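Local coordinates for [PSI+] inducibility protein 3 (Saccharomyces cerevisiae, PDB 1YNZ), which promotes, when overproduced, de novo induction of the [PSI+] prion form of SUP35, interacts with LAS17 and RSP5, and is represented here by its SH3 domain, at residues A[8-13]-A[20-25]. Residues are numbered along the deposited sequence; the frame is centred on the assembly and turned at random.
Sequences LYQFDP and GLKPGD
Leu-8 meets Pro-23 through its backbone: the carbonyl O lies 3.6 Å from Pro-23 CB, while Leu-8 CB is directed away from 20-25. The same proline ring continues along the chain: Pro-23 CG lies 3.9 Å from Tyr-9 C and borders the backbone of Gln-10. At Gln-10 the side chain takes over. With CG anti to the backbone N (chi1 -175°) and the chain extended beyond it, the glutamine runs alongside Lys-22, both pointing the same way. Gln-10 OE1 rests 3.5 Å from Lys-22 CD, and the other end of the amide is occupied as well: Gln-10 NE2 donates a nearly straight hydrogen bond in its own amide plane to the syn lone pair of Asp-12 OD1 (2.7 Å), which should restrain the flip of the amide. Phe-11 pairs with Leu-21 in a single antiparallel, hydrogen-bonded bridge. Leu-21 N reaches Phe-11 O at 2.9 Å in the carbonyl plane, whereas the return bond from Phe-11 N to Leu-21 O is more bent (134° at the hydrogen). Leu-21 O also receives a CA-H...O contact from Gln-10 CA, and Phe-11 CB and Leu-21 CB pack 4.1 Å apart. Pro-13 ends the contact, its CG 3.6 Å from Gly-20 CA. Beyond the bridge, a type II beta turn from Lys-22 to Asp-25 leads the chain toward strand 26-32. The two segments are the arms of the SH3 RT loop, between strands 4-7 and 26-32; Phe-11 and Leu-21 turn their side chains onto Phe-49 of strand 45-50 and onto Tyr-53, just ahead of strand 54-56.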
loop_
_atom_site.group_PDB
_atom_site.type_symbol
_atom_site.label_atom_id
_atom_site.label_comp_id
_atom_site.label_asym_id
_atom_site.label_seq_id
_atom_site.Cartn_x
_atom_site.Cartn_y
_atom_site.Cartn_z
ATOM N N LEU A 8 -4.195 -7.138 -2.731
ATOM C CA LEU A 8 -5.156 -8.076 -3.270
ATOM C C LEU A 8 -5.950 -7.459 -4.395
ATOM O O LEU A 8 -6.479 -8.172 -5.239
ATOM C CB LEU A 8 -6.141 -8.480 -2.176
ATOM C CG LEU A 8 -5.664 -9.504 -1.166
ATOM C CD1 LEU A 8 -6.584 -9.484 0.054
ATOM C CD2 LEU A 8 -5.630 -10.874 -1.819
ATOM N N TYR A 9 -6.075 -6.138 -4.361
ATOM C CA TYR A 9 -6.884 -5.385 -5.313
ATOM C C TYR A 9 -6.046 -4.275 -5.973
ATOM O O TYR A 9 -5.058 -3.786 -5.403
ATOM C CB TYR A 9 -8.129 -4.800 -4.604
ATOM C CG TYR A 9 -8.880 -5.788 -3.735
ATOM C CD1 TYR A 9 -9.896 -6.579 -4.257
ATOM C CD2 TYR A 9 -8.565 -5.943 -2.389
ATOM C CE1 TYR A 9 -10.590 -7.508 -3.461
ATOM C CE2 TYR A 9 -9.239 -6.876 -1.583
ATOM C CZ TYR A 9 -10.260 -7.652 -2.122
ATOM O OH TYR A 9 -10.924 -8.571 -1.327
ATOM N N GLN A 10 -6.446 -3.903 -7.184
ATOM C CA GLN A 10 -5.865 -2.757 -7.893
ATOM C C GLN A 10 -6.339 -1.375 -7.362
ATOM O O GLN A 10 -7.516 -0.996 -7.471
ATOM C CB GLN A 10 -6.115 -2.853 -9.409
ATOM C CG GLN A 10 -5.405 -1.734 -10.187
ATOM C CD GLN A 10 -5.100 -2.057 -11.647
ATOM O OE1 GLN A 10 -4.752 -3.174 -11.996
ATOM N NE2 GLN A 10 -5.192 -1.049 -12.485
ATOM N N PHE A 11 -5.399 -0.637 -6.776
ATOM C CA PHE A 11 -5.604 0.757 -6.414
ATOM C C PHE A 11 -4.959 1.652 -7.473
ATOM O O PHE A 11 -3.747 1.686 -7.621
ATOM C CB PHE A 11 -4.994 1.049 -5.042
ATOM C CG PHE A 11 -5.047 2.500 -4.649
ATOM C CD1 PHE A 11 -6.234 3.208 -4.703
ATOM C CD2 PHE A 11 -3.914 3.157 -4.227
ATOM C CE1 PHE A 11 -6.281 4.548 -4.337
ATOM C CE2 PHE A 11 -3.956 4.488 -3.864
ATOM C CZ PHE A 11 -5.144 5.182 -3.923
ATOM N N ASP A 12 -5.799 2.367 -8.207
ATOM C CA ASP A 12 -5.359 3.318 -9.205
ATOM C C ASP A 12 -5.191 4.683 -8.520
ATOM O O ASP A 12 -6.147 5.237 -7.978
ATOM C CB ASP A 12 -6.380 3.389 -10.351
ATOM C CG ASP A 12 -6.524 2.070 -11.106
ATOM O OD1 ASP A 12 -5.525 1.516 -11.578
ATOM O OD2 ASP A 12 -7.613 1.512 -11.285
ATOM N N PRO A 13 -3.976 5.219 -8.521
ATOM C CA PRO A 13 -3.717 6.485 -7.826
ATOM C C PRO A 13 -4.304 7.684 -8.595
ATOM O O PRO A 13 -4.087 7.808 -9.798
ATOM C CB PRO A 13 -2.190 6.536 -7.732
ATOM C CG PRO A 13 -1.690 5.661 -8.838
ATOM C CD PRO A 13 -2.772 4.691 -9.192
ATOM N N GLY A 20 0.133 3.640 -6.122
ATOM C CA GLY A 20 -0.704 2.755 -6.911
ATOM C C GLY A 20 -0.328 1.304 -6.663
ATOM O O GLY A 20 0.830 1.006 -6.359
ATOM N N LEU A 21 -1.297 0.400 -6.780
ATOM C CA LEU A 21 -1.089 -1.012 -6.434
ATOM C C LEU A 21 -1.731 -1.963 -7.434
ATOM O O LEU A 21 -2.871 -1.790 -7.807
ATOM C CB LEU A 21 -1.665 -1.332 -5.050
ATOM C CG LEU A 21 -1.142 -0.602 -3.815
ATOM C CD1 LEU A 21 -2.012 -0.977 -2.613
ATOM C CD2 LEU A 21 0.332 -0.911 -3.537
ATOM N N LYS A 22 -0.968 -2.969 -7.847
ATOM C CA LYS A 22 -1.481 -4.105 -8.594
ATOM C C LYS A 22 -1.560 -5.278 -7.629
ATOM O O LYS A 22 -0.739 -5.391 -6.714
ATOM C CB LYS A 22 -0.559 -4.451 -9.757
ATOM C CG LYS A 22 -0.182 -3.275 -10.602
ATOM C CD LYS A 22 -1.348 -2.761 -11.430
ATOM C CE LYS A 22 -1.150 -2.966 -12.947
ATOM N NZ LYS A 22 -1.755 -4.236 -13.494
ATOM N N PRO A 23 -2.541 -6.147 -7.819
ATOM C CA PRO A 23 -2.632 -7.377 -7.023
ATOM C C PRO A 23 -1.349 -8.241 -7.089
ATOM O O PRO A 23 -0.850 -8.588 -8.171
ATOM C CB PRO A 23 -3.836 -8.099 -7.633
ATOM C CG PRO A 23 -4.599 -7.067 -8.320
ATOM C CD PRO A 23 -3.632 -6.036 -8.805
ATOM N N GLY A 24 -0.799 -8.553 -5.921
ATOM C CA GLY A 24 0.450 -9.289 -5.829
ATOM C C GLY A 24 1.666 -8.463 -5.463
ATOM O O GLY A 24 2.732 -9.031 -5.237
ATOM N N ASP A 25 1.514 -7.141 -5.430
ATOM C CA ASP A 25 2.559 -6.206 -5.000
ATOM C C ASP A 25 2.792 -6.323 -3.500
ATOM O O ASP A 25 1.871 -6.151 -2.713
ATOM C CB ASP A 25 2.158 -4.734 -5.266
ATOM C CG ASP A 25 2.330 -4.291 -6.731
ATOM O OD1 ASP A 25 2.838 -5.056 -7.571
ATOM O OD2 ASP A 25 1.992 -3.146 -7.107
#